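Local atomic coordinates of 2-hydroxyisobutyryl-CoA synthetase (Aquincola tertiaricarbonis, PDB entry 6HDY), a protein that belongs to the AMP-binding (ANL) enzyme family, pairing an AMP-binding domain with the C-terminal domain that goes with it. Residues A[209-214]-A[240-245]; A[162-167]-A[214-219]. All coordinates share one frame; numbering follows the deposited sequence.

Contact 1. Residues A[209-214]-A[240-245]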
ATOM      1  N   TRP A 209      -2.424  17.107  -0.131  1.00 34.50           N
ATOM      2  CA  TRP A 209      -2.022  16.583   1.175  1.00 33.00           C
ATOM      3  C   TRP A 209      -0.676  17.107   1.620  1.00 39.06           C
ATOM      4  O   TRP A 209      -0.505  17.362   2.802  1.00 38.97           O
ATOM      5  CB  TRP A 209      -2.046  15.039   1.223  1.00 29.76           C
ATOM      6  CG  TRP A 209      -3.417  14.494   1.454  1.00 29.83           C
ATOM      7  CD1 TRP A 209      -4.379  14.281   0.511  1.00 33.10           C
ATOM      8  CD2 TRP A 209      -3.994  14.126   2.708  1.00 29.64           C
ATOM      9  NE1 TRP A 209      -5.518  13.796   1.096  1.00 32.43           N
ATOM     10  CE2 TRP A 209      -5.315  13.694   2.448  1.00 33.64           C
ATOM     11  CE3 TRP A 209      -3.515  14.075   4.027  1.00 30.70           C
ATOM     12  CZ2 TRP A 209      -6.175  13.258   3.464  1.00 32.73           C
ATOM     13  CZ3 TRP A 209      -4.365  13.620   5.023  1.00 31.79           C
ATOM     14  CH2 TRP A 209      -5.679  13.243   4.742  1.00 32.44           C
ATOM     15  N   LEU A 210       0.283  17.267   0.688  1.00 38.32           N
ATOM     16  CA  LEU A 210       1.627  17.786   0.997  1.00 39.13           C
ATOM     17  C   LEU A 210       1.575  19.280   1.353  1.00 47.47           C
ATOM     18  O   LEU A 210       2.338  19.736   2.213  1.00 47.25           O
ATOM     19  CB  LEU A 210       2.594  17.566  -0.175  1.00 39.00           C
ATOM     20  CG  LEU A 210       2.796  16.116  -0.662  1.00 41.62           C
ATOM     21  CD1 LEU A 210       3.479  16.107  -2.006  1.00 41.39           C
ATOM     22  CD2 LEU A 210       3.579  15.286   0.330  1.00 43.31           C
ATOM     23  N   ASP A 211       0.680  20.039   0.685  1.00 46.59           N
ATOM     24  CA  ASP A 211       0.467  21.463   0.940  1.00 48.45           C
ATOM     25  C   ASP A 211      -0.188  21.644   2.312  1.00 54.78           C
ATOM     26  O   ASP A 211       0.212  22.530   3.056  1.00 56.93           O
ATOM     27  CB  ASP A 211      -0.413  22.082  -0.160  1.00 51.30           C
ATOM     28  CG  ASP A 211      -0.477  23.608  -0.129  1.00 59.53           C
ATOM     29  OD1 ASP A 211       0.494  24.253  -0.589  1.00 59.51           O
ATOM     30  OD2 ASP A 211      -1.520  24.149   0.297  1.00 64.22           O
ATOM     31  N   THR A 212      -1.178  20.787   2.657  1.00 50.35           N
ATOM     32  CA  THR A 212      -1.867  20.837   3.950  1.00 49.94           C
ATOM     33  C   THR A 212      -0.969  20.348   5.103  1.00 52.15           C
ATOM     34  O   THR A 212      -0.790  21.076   6.082  1.00 54.32           O
ATOM     35  CB  THR A 212      -3.183  20.042   3.890  1.00 55.67           C
ATOM     36  OG1 THR A 212      -3.983  20.500   2.794  1.00 54.74           O
ATOM     37  CG2 THR A 212      -3.980  20.113   5.201  1.00 55.78           C
ATOM     38  N   MET A 213      -0.433  19.116   4.989  1.00 45.31           N
ATOM     39  CA  MET A 213       0.362  18.427   6.019  1.00 43.14           C
ATOM     40  C   MET A 213       1.765  18.967   6.215  1.00 45.24           C
ATOM     41  O   MET A 213       2.275  18.893   7.323  1.00 46.11           O
ATOM     42  CB  MET A 213       0.428  16.904   5.753  1.00 43.36           C
ATOM     43  CG  MET A 213      -0.894  16.171   5.869  1.00 45.81           C
ATOM     44  SD  MET A 213      -1.605  16.132   7.542  1.00 50.66           S
ATOM     45  CE  MET A 213      -3.232  16.511   7.113  1.00 48.33           C
ATOM     46  N   LYS A 214       2.411  19.469   5.142  1.00 41.65           N
ATOM     47  CA  LYS A 214       3.782  20.022   5.166  1.00 41.35           C
ATOM     48  C   LYS A 214       4.815  19.014   5.786  1.00 43.27           C
ATOM     49  O   LYS A 214       5.372  19.271   6.854  1.00 42.44           O
ATOM     50  CB  LYS A 214       3.840  21.431   5.818  1.00 46.15           C
ATOM     51  CG  LYS A 214       2.813  22.412   5.241  1.00 53.06           C
ATOM     52  CD  LYS A 214       3.445  23.648   4.643  1.00 57.54           C
ATOM     53  CE  LYS A 214       2.430  24.732   4.347  1.00 66.77           C
ATOM     54  NZ  LYS A 214       1.909  24.658   2.952  1.00 73.02           N
ATOM     55  N   ARG A 240       7.670  24.150  -3.365  1.00 52.60           N
ATOM     56  CA  ARG A 240       8.630  24.662  -2.379  1.00 53.06           C
ATOM     57  C   ARG A 240       7.890  24.946  -1.050  1.00 57.72           C
ATOM     58  O   ARG A 240       8.530  25.111   0.006  1.00 58.53           O
ATOM     59  CB  ARG A 240       9.283  25.950  -2.898  1.00 53.47           C
ATOM     60  CG  ARG A 240      10.413  25.684  -3.882  1.00 63.38           C
ATOM     61  CD  ARG A 240      11.190  26.931  -4.258  1.00 66.67           C
ATOM     62  NE  ARG A 240      12.561  26.583  -4.639  1.00 77.27           N
ATOM     63  CZ  ARG A 240      13.640  26.806  -3.891  1.00 90.42           C
ATOM     64  NH1 ARG A 240      13.531  27.423  -2.719  1.00 73.21           N
ATOM     65  NH2 ARG A 240      14.841  26.426  -4.317  1.00 73.63           N
ATOM     66  N   ASN A 241       6.537  24.997  -1.118  1.00 52.16           N
ATOM     67  CA  ASN A 241       5.676  25.283   0.014  1.00 53.42           C
ATOM     68  C   ASN A 241       5.134  24.010   0.668  1.00 53.70           C
ATOM     69  O   ASN A 241       4.091  24.050   1.319  1.00 53.07           O
ATOM     70  CB  ASN A 241       4.534  26.249  -0.395  1.00 62.12           C
ATOM     71  CG  ASN A 241       4.030  27.181   0.704  1.00 95.70           C
ATOM     72  OD1 ASN A 241       4.088  26.888   1.912  1.00 86.79           O
ATOM     73  ND2 ASN A 241       3.485  28.324   0.299  1.00 92.71           N
ATOM     74  N   PHE A 242       5.870  22.888   0.529  1.00 47.80           N
ATOM     75  CA  PHE A 242       5.479  21.596   1.098  1.00 43.77           C
ATOM     76  C   PHE A 242       6.189  21.318   2.431  1.00 49.15           C
ATOM     77  O   PHE A 242       5.972  20.272   3.038  1.00 47.04           O
ATOM     78  CB  PHE A 242       5.716  20.479   0.069  1.00 42.52           C
ATOM     79  CG  PHE A 242       4.794  20.471  -1.138  1.00 42.34           C
ATOM     80  CD1 PHE A 242       3.655  21.277  -1.177  1.00 45.23           C
ATOM     81  CD2 PHE A 242       5.032  19.613  -2.208  1.00 41.69           C
ATOM     82  CE1 PHE A 242       2.780  21.232  -2.269  1.00 46.17           C
ATOM     83  CE2 PHE A 242       4.137  19.545  -3.287  1.00 44.54           C
ATOM     84  CZ  PHE A 242       3.025  20.364  -3.315  1.00 44.00           C
ATOM     85  N   GLY A 243       7.023  22.269   2.865  1.00 49.19           N
ATOM     86  CA  GLY A 243       7.787  22.218   4.112  1.00 49.28           C
ATOM     87  C   GLY A 243       8.847  21.140   4.185  1.00 51.28           C
ATOM     88  O   GLY A 243       9.318  20.827   5.281  1.00 51.05           O
ATOM     89  N   LEU A 244       9.241  20.570   3.016  1.00 45.55           N
ATOM     90  CA  LEU A 244      10.207  19.473   2.928  1.00 42.89           C
ATOM     91  C   LEU A 244      11.608  19.872   3.268  1.00 48.01           C
ATOM     92  O   LEU A 244      12.112  20.880   2.751  1.00 49.16           O
ATOM     93  CB  LEU A 244      10.174  18.780   1.545  1.00 41.43           C
ATOM     94  CG  LEU A 244       8.913  17.977   1.213  1.00 44.07           C
ATOM     95  CD1 LEU A 244       8.689  17.922  -0.276  1.00 43.98           C
ATOM     96  CD2 LEU A 244       8.948  16.563   1.842  1.00 39.66           C
ATOM     97  N   LYS A 245      12.250  19.084   4.140  1.00 43.81           N
ATOM     98  CA  LYS A 245      13.660  19.312   4.477  1.00 44.34           C
ATOM     99  C   LYS A 245      14.455  18.366   3.580  1.00 46.19           C
ATOM    100  O   LYS A 245      15.600  18.647   3.206  1.00 46.01           O
ATOM    101  CB  LYS A 245      13.953  19.035   5.963  1.00 47.44           C
ATOM    102  CG  LYS A 245      13.122  19.884   6.958  1.00 71.30           C
ATOM    103  CD  LYS A 245      13.495  21.387   6.969  1.00 86.43           C
ATOM    104  CE  LYS A 245      12.515  22.242   7.749  1.00 93.75           C
ATOM    105  NZ  LYS A 245      11.290  22.571   6.966  1.00 93.79           N
TER
HETATM  106  O   HOH W   1       8.160  20.141   7.616  1.00 45.60           O
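Chi1 of Leu-210 (-58°, CG beside the backbone N) carries CD1 along the Phe-242 ring to 3.7 Å from CE2. The helix backbone itself sets Leu-210 CB over the ring centre, 3.8 Å from the Phe-242 centroid in a CH-pi contact close to the ring normal. Asp-211 brings its CB to 3.9 Å from CE1 of Phe-242, its carboxylate plane at 78° to the ring. In the alpha/beta part of the protein built on the five-stranded parallel sheet, Lys-214 links helix 202-213 to strand 217-220, leaving helical angles with positive phi. Two bends in its side chain, at chi2 and chi4, turn the chain back alongside the last helical turn. There NZ lies 2.7 Å from Asp-211 O, on a lone pair in the carbonyl plane, and 2.8 Å from Asn-241 O, almost in line with that C=O bond; a weaker bond goes to Asn-241 OD1. One helix-end carbonyl, a loop carbonyl and, at long range, Asp-211 OD1 would together favour the charged ammonium. Farther along both segments, one water donates to Lys-214 O and Gly-243 O, while Phe-242 O sits 3.1 Å from Lys-214 CA.

Contact 2. Residues A[162-167]-A[214-219]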
ATOM      1  N   PRO A 162      12.424  11.566  15.157  1.00 42.05           N
ATOM      2  CA  PRO A 162      11.117  11.229  15.741  1.00 42.23           C
ATOM      3  C   PRO A 162      10.165  12.429  15.682  1.00 46.99           C
ATOM      4  O   PRO A 162      10.590  13.576  15.889  1.00 48.77           O
ATOM      5  CB  PRO A 162      11.457  10.891  17.199  1.00 45.92           C
ATOM      6  CG  PRO A 162      12.853  10.414  17.150  1.00 50.24           C
ATOM      7  CD  PRO A 162      13.517  11.265  16.107  1.00 45.14           C
ATOM      8  N   GLY A 163       8.914  12.161  15.322  1.00 40.80           N
ATOM      9  CA  GLY A 163       7.890  13.189  15.218  1.00 40.27           C
ATOM     10  C   GLY A 163       7.810  13.847  13.867  1.00 42.60           C
ATOM     11  O   GLY A 163       6.836  14.544  13.593  1.00 42.94           O
ATOM     12  N   ASP A 164       8.834  13.668  13.019  1.00 39.04           N
ATOM     13  CA  ASP A 164       8.793  14.200  11.653  1.00 37.66           C
ATOM     14  C   ASP A 164       7.747  13.445  10.836  1.00 38.92           C
ATOM     15  O   ASP A 164       7.646  12.221  10.926  1.00 36.34           O
ATOM     16  CB  ASP A 164      10.131  14.008  10.955  1.00 38.55           C
ATOM     17  CG  ASP A 164      11.209  15.019  11.288  1.00 44.09           C
ATOM     18  OD1 ASP A 164      10.874  16.090  11.880  1.00 44.85           O
ATOM     19  OD2 ASP A 164      12.370  14.788  10.888  1.00 44.53           O
ATOM     20  N   LEU A 165       6.983  14.177  10.027  1.00 36.56           N
ATOM     21  CA  LEU A 165       5.996  13.597   9.140  1.00 34.26           C
ATOM     22  C   LEU A 165       6.748  13.080   7.892  1.00 39.46           C
ATOM     23  O   LEU A 165       7.409  13.861   7.187  1.00 38.56           O
ATOM     24  CB  LEU A 165       4.911  14.617   8.770  1.00 34.24           C
ATOM     25  CG  LEU A 165       3.789  14.046   7.875  1.00 38.74           C
ATOM     26  CD1 LEU A 165       2.832  13.263   8.674  1.00 38.35           C
ATOM     27  CD2 LEU A 165       3.024  15.146   7.198  1.00 43.33           C
ATOM     28  N   VAL A 166       6.681  11.749   7.657  1.00 34.22           N
ATOM     29  CA  VAL A 166       7.377  11.110   6.541  1.00 31.00           C
ATOM     30  C   VAL A 166       6.361  10.639   5.524  1.00 33.69           C
ATOM     31  O   VAL A 166       5.583   9.731   5.819  1.00 32.06           O
ATOM     32  CB  VAL A 166       8.303   9.950   7.001  1.00 32.93           C
ATOM     33  CG1 VAL A 166       9.016   9.305   5.802  1.00 31.46           C
ATOM     34  CG2 VAL A 166       9.313  10.431   8.035  1.00 33.36           C
ATOM     35  N   CYS A 167       6.367  11.249   4.329  1.00 28.90           N
ATOM     36  CA  CYS A 167       5.470  10.818   3.278  1.00 28.18           C
ATOM     37  C   CYS A 167       6.098   9.688   2.487  1.00 30.76           C
ATOM     38  O   CYS A 167       7.102   9.914   1.814  1.00 29.89           O
ATOM     39  CB  CYS A 167       5.068  11.971   2.369  1.00 29.46           C
ATOM     40  SG  CYS A 167       3.851  11.508   1.112  1.00 33.50           S
ATOM     41  N   LYS A 214       2.411  19.469   5.142  1.00 41.65           N
ATOM     42  CA  LYS A 214       3.782  20.022   5.166  1.00 41.35           C
ATOM     43  C   LYS A 214       4.815  19.014   5.786  1.00 43.27           C
ATOM     44  O   LYS A 214       5.372  19.271   6.854  1.00 42.44           O
ATOM     45  CB  LYS A 214       3.840  21.431   5.818  1.00 46.15           C
ATOM     46  CG  LYS A 214       2.813  22.412   5.241  1.00 53.06           C
ATOM     47  CD  LYS A 214       3.445  23.648   4.643  1.00 57.54           C
ATOM     48  CE  LYS A 214       2.430  24.732   4.347  1.00 66.77           C
ATOM     49  NZ  LYS A 214       1.909  24.658   2.952  1.00 73.02           N
ATOM     50  N   PRO A 215       5.088  17.864   5.107  1.00 41.44           N
ATOM     51  CA  PRO A 215       6.016  16.870   5.678  1.00 40.57           C
ATOM     52  C   PRO A 215       7.476  17.267   5.709  1.00 44.29           C
ATOM     53  O   PRO A 215       7.952  17.997   4.829  1.00 44.57           O
ATOM     54  CB  PRO A 215       5.818  15.657   4.765  1.00 40.53           C
ATOM     55  CG  PRO A 215       5.457  16.252   3.457  1.00 45.64           C
ATOM     56  CD  PRO A 215       4.524  17.374   3.831  1.00 42.21           C
ATOM     57  N   ALA A 216       8.201  16.738   6.696  1.00 40.19           N
ATOM     58  CA  ALA A 216       9.630  16.999   6.792  1.00 40.91           C
ATOM     59  C   ALA A 216      10.398  16.133   5.794  1.00 42.91           C
ATOM     60  O   ALA A 216      11.474  16.538   5.357  1.00 42.55           O
ATOM     61  CB  ALA A 216      10.123  16.739   8.207  1.00 42.39           C
ATOM     62  N   ALA A 217       9.851  14.933   5.440  1.00 37.27           N
ATOM     63  CA  ALA A 217      10.525  14.013   4.534  1.00 35.05           C
ATOM     64  C   ALA A 217       9.597  13.327   3.538  1.00 36.41           C
ATOM     65  O   ALA A 217       8.411  13.133   3.803  1.00 35.72           O
ATOM     66  CB  ALA A 217      11.344  12.992   5.316  1.00 35.27           C
ATOM     67  N   PHE A 218      10.147  13.014   2.355  1.00 31.92           N
ATOM     68  CA  PHE A 218       9.424  12.363   1.257  1.00 30.23           C
ATOM     69  C   PHE A 218      10.222  11.200   0.761  1.00 32.70           C
ATOM     70  O   PHE A 218      11.415  11.355   0.530  1.00 34.39           O
ATOM     71  CB  PHE A 218       9.215  13.334   0.079  1.00 31.63           C
ATOM     72  CG  PHE A 218       8.525  12.753  -1.140  1.00 31.74           C
ATOM     73  CD1 PHE A 218       9.255  12.112  -2.136  1.00 32.68           C
ATOM     74  CD2 PHE A 218       7.153  12.884  -1.309  1.00 32.75           C
ATOM     75  CE1 PHE A 218       8.622  11.587  -3.253  1.00 33.46           C
ATOM     76  CE2 PHE A 218       6.524  12.380  -2.441  1.00 34.20           C
ATOM     77  CZ  PHE A 218       7.260  11.726  -3.399  1.00 33.00           C
ATOM     78  N   TYR A 219       9.550  10.060   0.515  1.00 27.40           N
ATOM     79  CA  TYR A 219      10.166   8.890  -0.087  1.00 26.13           C
ATOM     80  C   TYR A 219       9.427   8.478  -1.355  1.00 29.92           C
ATOM     81  O   TYR A 219       8.192   8.398  -1.358  1.00 29.93           O
ATOM     82  CB  TYR A 219      10.237   7.683   0.898  1.00 26.84           C
ATOM     83  CG  TYR A 219      10.685   6.402   0.212  1.00 26.84           C
ATOM     84  CD1 TYR A 219      12.038   6.111   0.046  1.00 29.10           C
ATOM     85  CD2 TYR A 219       9.759   5.524  -0.343  1.00 27.46           C
ATOM     86  CE1 TYR A 219      12.454   4.955  -0.616  1.00 28.74           C
ATOM     87  CE2 TYR A 219      10.163   4.379  -1.030  1.00 27.75           C
ATOM     88  CZ  TYR A 219      11.510   4.097  -1.159  1.00 32.48           C
ATOM     89  OH  TYR A 219      11.887   2.995  -1.877  1.00 29.01           O
TER
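Backbone hydrogen bonds tie Leu-165 and Cys-167 to the chain from Ala-216 to Tyr-219. Leu-165 O receives Ala-217 N at 3.2 Å and, through a weak bond only 126° at the hydrogen, Ala-216 N, so that one carbonyl holds two successive amides where the strand begins. Cys-167 N donates to Ala-217 O at 2.8 Å and its O accepts Tyr-219 N at 2.8 Å. This is parallel pairing, Val-166 opposite Ala-217 and Cys-167 opposite Phe-218, with strands 165-168 and 217-220 neighbours in the five-stranded parallel sheet of the AMP-binding domain. Apolar contacts divide between the sheet's two faces. On the Cys-167 side, which helix 202-213 covers through Leu-206 and Leu-210, SG comes alongside the Phe-218 ring obliquely, 4.3 Å from CD2. Leu-165 carries CG anti to its N (chi1 -177°), which lets CD2 lie against Pro-215 CB at 3.7 Å. On the opposite face Val-166 CG2 meets Ala-217 CB at 4.3 Å. Ala-216 CB packs against the carboxylate carbon CG of Asp-164 at 3.7 Å, while Asp-164 OD2 accepts Arg-161 N. Tyr-219, whose side chain lies about 4 Å from bound (3S)-3-hydroxybutanoic acid, hydrogen-bonds Ser-250 OG through its OH.

In the fold
Contacts 1 and 2 lie with their centres about 9 Å apart on the same side of the chain's centre and share Lys-214, where helix 202-213 gives way to the segment leading into strand 217-220. Along the chain the order is 162-167, 209-214, 214-219, 240-245, so the segments of the two contacts alternate. Contact 2 pairs neighbouring strands, whereas contact 1 joins the helix end to the loop that leads into strand 246-249, the next strand of the same sheet. They meet directly: Lys-245 N lies 2.9 Å from Ala-216 O, a probable hydrogen bond, and Met-213 CB packs on Leu-165 CD2. Together they join one helix to three consecutive sheet positions, and strand 217-220 runs from there to the ligand pocket at Tyr-219.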